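Local coordinates for PGRP domain of peptidoglycan recognition protein 3 (PDB 4ZXM), which probably hydrolyses the amide bond between N-acetylmuramic acid and L-alanine in bacterial peptidoglycan, as an amidase of the peptidoglycan recognition protein family, at residues 104-109 / 152-157; 121-126 / 240-245. All coordinates share one frame; numbering follows the deposited sequence.

Interaction 1 (104-109 / 152-157); sequences RATNYN and YSDIGY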
ATOM      1  N   ARG A 104       0.189 -11.358  12.759  1.00 57.82           N
ATOM      2  CA  ARG A 104      -0.552 -12.290  13.586  1.00 60.11           C
ATOM      3  C   ARG A 104      -1.643 -12.929  12.743  1.00 59.97           C
ATOM      4  O   ARG A 104      -1.892 -12.496  11.616  1.00 61.52           O
ATOM      5  CB  ARG A 104      -1.099 -11.627  14.846  1.00 62.46           C
ATOM      6  CG  ARG A 104      -2.049 -10.470  14.641  1.00 63.55           C
ATOM      7  CD  ARG A 104      -2.521 -10.001  16.005  1.00 65.59           C
ATOM      8  NE  ARG A 104      -3.343  -8.811  15.910  1.00 67.52           N
ATOM      9  CZ  ARG A 104      -3.952  -8.236  16.938  1.00 66.68           C
ATOM     10  NH1 ARG A 104      -4.681  -7.161  16.738  1.00 70.20           N
ATOM     11  NH2 ARG A 104      -3.823  -8.716  18.159  1.00 71.92           N
ATOM     12  N   ALA A 105      -2.263 -13.975  13.283  1.00 59.51           N
ATOM     13  CA  ALA A 105      -3.157 -14.830  12.505  1.00 60.86           C
ATOM     14  C   ALA A 105      -4.453 -14.108  12.175  1.00 61.36           C
ATOM     15  O   ALA A 105      -5.100 -13.549  13.058  1.00 61.37           O
ATOM     16  CB  ALA A 105      -3.448 -16.126  13.254  1.00 60.19           C
ATOM     17  N   THR A 106      -4.820 -14.114  10.897  1.00 62.20           N
ATOM     18  CA  THR A 106      -6.047 -13.470  10.443  1.00 62.36           C
ATOM     19  C   THR A 106      -6.885 -14.471   9.676  1.00 60.59           C
ATOM     20  O   THR A 106      -6.418 -15.551   9.326  1.00 59.49           O
ATOM     21  CB  THR A 106      -5.759 -12.247   9.544  1.00 61.98           C
ATOM     22  OG1 THR A 106      -5.129 -12.673   8.331  1.00 63.10           O
ATOM     23  CG2 THR A 106      -4.853 -11.252  10.258  1.00 60.55           C
ATOM     24  N   ASN A 107      -8.135 -14.115   9.434  1.00 61.42           N
ATOM     25  CA  ASN A 107      -8.986 -14.937   8.605  1.00 64.19           C
ATOM     26  C   ASN A 107      -9.965 -14.067   7.829  1.00 62.52           C
ATOM     27  O   ASN A 107     -11.181 -14.279   7.857  1.00 63.42           O
ATOM     28  CB  ASN A 107      -9.702 -15.997   9.450  1.00 66.64           C
ATOM     29  CG  ASN A 107      -9.883 -17.301   8.695  1.00 70.06           C
ATOM     30  OD1 ASN A 107      -8.905 -17.886   8.215  1.00 72.77           O
ATOM     31  ND2 ASN A 107     -11.127 -17.759   8.572  1.00 68.81           N
ATOM     32  N   TYR A 108      -9.417 -13.076   7.137  1.00 59.42           N
ATOM     33  CA  TYR A 108     -10.222 -12.218   6.288  1.00 57.30           C
ATOM     34  C   TYR A 108     -10.261 -12.840   4.908  1.00 55.96           C
ATOM     35  O   TYR A 108      -9.217 -13.013   4.282  1.00 54.07           O
ATOM     36  CB  TYR A 108      -9.639 -10.811   6.217  1.00 55.76           C
ATOM     37  CG  TYR A 108     -10.494  -9.858   5.411  1.00 53.97           C
ATOM     38  CD1 TYR A 108     -11.742  -9.450   5.881  1.00 52.07           C
ATOM     39  CD2 TYR A 108     -10.061  -9.368   4.180  1.00 52.04           C
ATOM     40  CE1 TYR A 108     -12.531  -8.575   5.155  1.00 51.83           C
ATOM     41  CE2 TYR A 108     -10.847  -8.498   3.446  1.00 52.06           C
ATOM     42  CZ  TYR A 108     -12.081  -8.103   3.939  1.00 52.48           C
ATOM     43  OH  TYR A 108     -12.873  -7.240   3.217  1.00 52.67           O
ATOM     44  N   ASN A 109     -11.457 -13.177   4.436  1.00 54.85           N
ATOM     45  CA  ASN A 109     -11.583 -13.911   3.184  1.00 55.67           C
ATOM     46  C   ASN A 109     -12.647 -13.338   2.248  1.00 53.70           C
ATOM     47  O   ASN A 109     -13.558 -14.040   1.812  1.00 53.35           O
ATOM     48  CB  ASN A 109     -11.798 -15.395   3.496  1.00 55.45           C
ATOM     49  CG  ASN A 109     -10.613 -16.003   4.239  1.00 56.86           C
ATOM     50  OD1 ASN A 109      -9.478 -15.964   3.757  1.00 54.54           O
ATOM     51  ND2 ASN A 109     -10.869 -16.568   5.412  1.00 59.16           N
ATOM     52  N   TYR A 152     -10.672  -3.839  12.565  1.00 49.93           N
ATOM     53  CA  TYR A 152     -10.532  -4.468  11.248  1.00 51.20           C
ATOM     54  C   TYR A 152     -10.154  -5.920  11.420  1.00 52.15           C
ATOM     55  O   TYR A 152      -9.534  -6.298  12.411  1.00 52.17           O
ATOM     56  CB  TYR A 152      -9.474  -3.784  10.379  1.00 52.03           C
ATOM     57  CG  TYR A 152      -9.761  -2.344  10.010  1.00 53.96           C
ATOM     58  CD1 TYR A 152     -10.991  -1.752  10.284  1.00 54.33           C
ATOM     59  CD2 TYR A 152      -8.801  -1.579   9.351  1.00 55.34           C
ATOM     60  CE1 TYR A 152     -11.243  -0.435   9.940  1.00 57.17           C
ATOM     61  CE2 TYR A 152      -9.047  -0.263   8.999  1.00 56.63           C
ATOM     62  CZ  TYR A 152     -10.270   0.305   9.296  1.00 57.69           C
ATOM     63  OH  TYR A 152     -10.524   1.615   8.960  1.00 58.55           O
ATOM     64  N   SER A 153     -10.532  -6.732  10.439  1.00 55.40           N
ATOM     65  CA  SER A 153     -10.245  -8.164  10.462  1.00 56.58           C
ATOM     66  C   SER A 153      -8.832  -8.470   9.943  1.00 55.77           C
ATOM     67  O   SER A 153      -8.392  -9.618   9.979  1.00 58.90           O
ATOM     68  CB  SER A 153     -11.309  -8.912   9.664  1.00 56.81           C
ATOM     69  OG  SER A 153     -11.781  -8.100   8.599  1.00 62.55           O
ATOM     70  N   ASP A 154      -8.131  -7.439   9.468  1.00 54.56           N
ATOM     71  CA  ASP A 154      -6.718  -7.532   9.090  1.00 53.42           C
ATOM     72  C   ASP A 154      -6.197  -6.116   8.875  1.00 50.24           C
ATOM     73  O   ASP A 154      -6.989  -5.172   8.814  1.00 48.38           O
ATOM     74  CB  ASP A 154      -6.562  -8.345   7.794  1.00 55.27           C
ATOM     75  CG  ASP A 154      -5.103  -8.667   7.455  1.00 56.33           C
ATOM     76  OD1 ASP A 154      -4.205  -8.505   8.320  1.00 54.55           O
ATOM     77  OD2 ASP A 154      -4.857  -9.092   6.303  1.00 59.18           O
ATOM     78  N   ILE A 155      -4.879  -5.961   8.757  1.00 47.77           N
ATOM     79  CA  ILE A 155      -4.300  -4.704   8.291  1.00 47.70           C
ATOM     80  C   ILE A 155      -4.974  -4.260   6.979  1.00 48.61           C
ATOM     81  O   ILE A 155      -5.173  -5.063   6.068  1.00 52.93           O
ATOM     82  CB  ILE A 155      -2.770  -4.808   8.125  1.00 48.68           C
ATOM     83  CG1 ILE A 155      -2.157  -3.421   7.961  1.00 49.88           C
ATOM     84  CG2 ILE A 155      -2.381  -5.708   6.956  1.00 49.00           C
ATOM     85  CD1 ILE A 155      -0.660  -3.409   8.154  1.00 50.63           C
ATOM     86  N   GLY A 156      -5.301  -2.978   6.883  1.00 46.61           N
ATOM     87  CA  GLY A 156      -6.267  -2.485   5.911  1.00 46.56           C
ATOM     88  C   GLY A 156      -5.752  -2.402   4.487  1.00 46.11           C
ATOM     89  O   GLY A 156      -6.536  -2.435   3.540  1.00 49.52           O
ATOM     90  N   TYR A 157      -4.438  -2.304   4.337  1.00 43.63           N
ATOM     91  CA  TYR A 157      -3.810  -2.160   3.032  1.00 42.75           C
ATOM     92  C   TYR A 157      -3.371  -3.492   2.442  1.00 39.68           C
ATOM     93  O   TYR A 157      -2.965  -4.403   3.157  1.00 37.59           O
ATOM     94  CB  TYR A 157      -2.594  -1.258   3.152  1.00 43.45           C
ATOM     95  CG  TYR A 157      -2.909   0.068   3.778  1.00 45.87           C
ATOM     96  CD1 TYR A 157      -3.697   0.999   3.106  1.00 48.12           C
ATOM     97  CD2 TYR A 157      -2.416   0.406   5.039  1.00 47.29           C
ATOM     98  CE1 TYR A 157      -3.989   2.232   3.665  1.00 48.10           C
ATOM     99  CE2 TYR A 157      -2.701   1.637   5.609  1.00 47.66           C
ATOM    100  CZ  TYR A 157      -3.491   2.542   4.916  1.00 48.07           C
ATOM    101  OH  TYR A 157      -3.781   3.763   5.459  1.00 49.65           O
TER

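Interaction 2 (121-126 / 240-245); sequences IHHSAG and PGNLLY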
ATOM      1  N   ILE A 121      -2.659   4.991  -3.964  1.00 44.00           N
ATOM      2  CA  ILE A 121      -1.490   5.167  -3.119  1.00 45.68           C
ATOM      3  C   ILE A 121      -1.840   5.943  -1.863  1.00 43.94           C
ATOM      4  O   ILE A 121      -2.494   6.978  -1.916  1.00 42.41           O
ATOM      5  CB  ILE A 121      -0.352   5.817  -3.898  1.00 48.30           C
ATOM      6  CG1 ILE A 121       0.167   4.791  -4.903  1.00 51.06           C
ATOM      7  CG2 ILE A 121       0.771   6.256  -2.964  1.00 48.70           C
ATOM      8  CD1 ILE A 121       1.064   5.391  -5.945  1.00 56.37           C
ATOM      9  N   HIS A 122      -1.404   5.399  -0.734  1.00 44.59           N
ATOM     10  CA  HIS A 122      -1.670   5.961   0.582  1.00 44.98           C
ATOM     11  C   HIS A 122      -0.353   6.282   1.258  1.00 44.88           C
ATOM     12  O   HIS A 122       0.715   5.972   0.737  1.00 46.02           O
ATOM     13  CB  HIS A 122      -2.394   4.940   1.452  1.00 45.38           C
ATOM     14  CG  HIS A 122      -3.716   4.520   0.914  1.00 46.17           C
ATOM     15  ND1 HIS A 122      -4.898   5.101   1.320  1.00 47.66           N
ATOM     16  CD2 HIS A 122      -4.049   3.576   0.004  1.00 47.49           C
ATOM     17  CE1 HIS A 122      -5.903   4.538   0.676  1.00 47.52           C
ATOM     18  NE2 HIS A 122      -5.417   3.606  -0.124  1.00 47.97           N
ATOM     19  N   HIS A 123      -0.449   6.893   2.430  1.00 45.90           N
ATOM     20  CA  HIS A 123       0.674   6.988   3.353  1.00 45.56           C
ATOM     21  C   HIS A 123       0.135   6.797   4.766  1.00 44.47           C
ATOM     22  O   HIS A 123      -1.021   7.105   5.049  1.00 43.83           O
ATOM     23  CB  HIS A 123       1.456   8.302   3.176  1.00 47.85           C
ATOM     24  CG  HIS A 123       0.826   9.505   3.816  1.00 51.09           C
ATOM     25  ND1 HIS A 123      -0.504   9.840   3.655  1.00 54.24           N
ATOM     26  CD2 HIS A 123       1.367  10.486   4.576  1.00 53.46           C
ATOM     27  CE1 HIS A 123      -0.761  10.953   4.319  1.00 54.07           C
ATOM     28  NE2 HIS A 123       0.359  11.367   4.884  1.00 56.17           N
ATOM     29  N   SER A 124       0.967   6.247   5.639  1.00 44.64           N
ATOM     30  CA  SER A 124       0.550   5.921   6.990  1.00 43.05           C
ATOM     31  C   SER A 124       0.326   7.177   7.826  1.00 45.08           C
ATOM     32  O   SER A 124      -0.327   7.119   8.866  1.00 46.47           O
ATOM     33  CB  SER A 124       1.597   5.031   7.655  1.00 42.23           C
ATOM     34  OG  SER A 124       2.858   5.673   7.701  1.00 42.07           O
ATOM     35  N   ALA A 125       0.869   8.309   7.374  1.00 47.39           N
ATOM     36  CA  ALA A 125       0.842   9.549   8.142  1.00 47.47           C
ATOM     37  C   ALA A 125       1.418   9.263   9.531  1.00 48.09           C
ATOM     38  O   ALA A 125       0.869   9.668  10.549  1.00 49.16           O
ATOM     39  CB  ALA A 125      -0.576  10.101   8.223  1.00 47.04           C
ATOM     40  N   GLY A 126       2.531   8.539   9.545  1.00 47.44           N
ATOM     41  CA  GLY A 126       3.137   8.061  10.773  1.00 47.50           C
ATOM     42  C   GLY A 126       4.638   7.978  10.620  1.00 48.43           C
ATOM     43  O   GLY A 126       5.222   8.681   9.797  1.00 48.35           O
ATOM     44  N   PRO A 240      -3.308  17.569   3.646  1.00113.72           N
ATOM     45  CA  PRO A 240      -2.374  18.698   3.540  1.00110.62           C
ATOM     46  C   PRO A 240      -1.338  18.489   2.434  1.00106.18           C
ATOM     47  O   PRO A 240      -1.162  17.363   1.964  1.00109.44           O
ATOM     48  CB  PRO A 240      -1.686  18.695   4.902  1.00111.46           C
ATOM     49  CG  PRO A 240      -1.642  17.251   5.275  1.00111.31           C
ATOM     50  CD  PRO A 240      -2.868  16.602   4.673  1.00111.26           C
ATOM     51  N   GLY A 241      -0.657  19.567   2.043  1.00 98.99           N
ATOM     52  CA  GLY A 241       0.370  19.519   0.990  1.00 93.46           C
ATOM     53  C   GLY A 241       1.397  18.419   1.212  1.00 87.34           C
ATOM     54  O   GLY A 241       2.130  18.434   2.204  1.00 88.33           O
ATOM     55  N   ASN A 242       1.453  17.473   0.276  1.00 77.74           N
ATOM     56  CA  ASN A 242       2.156  16.213   0.487  1.00 69.50           C
ATOM     57  C   ASN A 242       3.098  15.874  -0.659  1.00 65.76           C
ATOM     58  O   ASN A 242       2.681  15.779  -1.811  1.00 63.37           O
ATOM     59  CB  ASN A 242       1.139  15.091   0.649  1.00 67.60           C
ATOM     60  CG  ASN A 242       1.732  13.865   1.294  1.00 66.52           C
ATOM     61  OD1 ASN A 242       2.229  12.986   0.604  1.00 63.21           O
ATOM     62  ND2 ASN A 242       1.699  13.808   2.625  1.00 68.17           N
ATOM     63  N   LEU A 243       4.368  15.675  -0.321  1.00 64.03           N
ATOM     64  CA  LEU A 243       5.428  15.428  -1.304  1.00 61.86           C
ATOM     65  C   LEU A 243       5.332  14.082  -2.022  1.00 59.15           C
ATOM     66  O   LEU A 243       5.770  13.963  -3.170  1.00 59.20           O
ATOM     67  CB  LEU A 243       6.800  15.545  -0.635  1.00 61.93           C
ATOM     68  CG  LEU A 243       7.207  16.962  -0.239  1.00 60.76           C
ATOM     69  CD1 LEU A 243       8.440  16.932   0.645  1.00 61.36           C
ATOM     70  CD2 LEU A 243       7.463  17.795  -1.480  1.00 60.41           C
ATOM     71  N   LEU A 244       4.791  13.072  -1.343  1.00 56.40           N
ATOM     72  CA  LEU A 244       4.535  11.781  -1.974  1.00 55.79           C
ATOM     73  C   LEU A 244       3.544  11.961  -3.113  1.00 56.36           C
ATOM     74  O   LEU A 244       3.803  11.575  -4.253  1.00 55.83           O
ATOM     75  CB  LEU A 244       3.979  10.774  -0.960  1.00 56.08           C
ATOM     76  CG  LEU A 244       3.314   9.492  -1.490  1.00 55.75           C
ATOM     77  CD1 LEU A 244       4.275   8.676  -2.344  1.00 56.85           C
ATOM     78  CD2 LEU A 244       2.771   8.652  -0.343  1.00 54.02           C
ATOM     79  N   TYR A 245       2.412  12.572  -2.800  1.00 58.49           N
ATOM     80  CA  TYR A 245       1.349  12.727  -3.774  1.00 61.25           C
ATOM     81  C   TYR A 245       1.669  13.691  -4.917  1.00 60.56           C
ATOM     82  O   TYR A 245       1.000  13.664  -5.947  1.00 61.71           O
ATOM     83  CB  TYR A 245       0.086  13.179  -3.085  1.00 64.89           C
ATOM     84  CG  TYR A 245      -0.494  12.194  -2.076  1.00 73.06           C
ATOM     85  CD1 TYR A 245      -0.657  10.843  -2.381  1.00 74.92           C
ATOM     86  CD2 TYR A 245      -0.919  12.632  -0.821  1.00 78.02           C
ATOM     87  CE1 TYR A 245      -1.195   9.961  -1.456  1.00 75.65           C
ATOM     88  CE2 TYR A 245      -1.462  11.759   0.105  1.00 79.03           C
ATOM     89  CZ  TYR A 245      -1.596  10.426  -0.215  1.00 77.90           C
ATOM     90  OH  TYR A 245      -2.133   9.562   0.706  1.00 78.84           O
TER

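Interaction 1 (104-109 / 152-157)
T106 and Y108 reach from one loop onto S153 and D154 of another, a worked example of how two irregular segments can pack through a few side chains while polar residues nearby fix their positions. The inner side centres on D154, the one buried residue among the four that touch, gripped by several polar partners. The T106 methyl, CG2, lies 3.4 Å from D154 OD1, the two side chains crossing obliquely, and T106 CB rests 3.7 Å from the carbonyl O of S153. The hydroxyl takes a different place: with chi1 at 65°, T106 OG1 sits between its own backbone N and carbonyl carbon, 4.1 Å from D154 OD2 and too distant to bond. The carboxylate is held mainly from outside the two loops. K98 forms a salt bridge with OD2, while Q143 of helix 132-149 donates to OD1, which also takes a weak bond from I155 N. Q143 further accepts from R104 N, so one helical side chain serves both loops.

The outer side lies towards solvent, where S153 is exposed and touches Y108 without a bond. The Y108 ring leans obliquely past the serine, CD1 standing 3.0 Å from S153 OG, a value too short to be given weight at this resolution. Its CG is anti to the backbone N (chi1 -176°), an orientation that carries the ring alongside S153, while Y108 CB remains 4.2 Å from D154 CB. R171 makes a cation-pi contact with this ring and also bonds to the carbonyl of D154, linking the outer side to the inner one. Together the two sides bury 207 Å², joining a loop preceding strand 116-123 to the loop that follows helix 132-149, at the periphery of the mixed sheet and flanking helices of the peptidoglycan recognition protein fold.

Interaction 2 (121-126 / 240-245)
A chi1 of 79° sets the H123 imidazole between its own backbone N and carbonyl carbon, and a chi1 of -64° turns the Y245 ring back beside its backbone N, so that the two rings meet between strand and helix. They form an offset edge-to-face pair, the tyrosine edge toward the histidine face, with ring centroids 5.6 Å apart and planes at 79°. H123 ND1 adds a weak, bent hydrogen bond to Y245 OH at 3.4 Å. Y245 CE1 lies 3.3 Å from I121 O, which sits at the ring edge near its plane. In this amidase domain the pair seats the short C-terminal helix 243-247 against the sheet, here at the end of strand 116-123. An alanine in place of Y245 would probably open a gap beside I121 and leave H123 ND1 without this acceptor, the imidazole then freer to turn. L244 packs beside the tyrosine: its CD2 lies 3.5 Å from H122 O, 3.8 Å from H123 CB and 4.1 Å from I121 CG2. N242, at the N-cap, accepts weakly through OD1 from the backbone N atoms of both L244 and Y245. This probably steadies the amide, with N242 ND2 3.6 Å from H123 NE2, obliquely placed and not bonded, while F196 touches both side chains.

How the interactions relate
From the N terminus, the chain passes through 104-109, runs into strand 116-123 and its end at 121-126, and continues through helix 132-149 to 152-157, where interaction 1 closes a loop of 42 intervening residues. Interaction 2 closes a much longer one only when 240-245 returns to the strand end after 113 residues. Because the four segments alternate, the loops cross. The centres of the two interactions lie about 23 Å apart, yet they touch where Y157 CE1 comes within 3.6 Å of H122 CG. H122 also meets the rings of H179 and H231, a cluster consistent with the active-site region of family amidases. Peripheral loops, central sheet and C-terminal helix are thus connected.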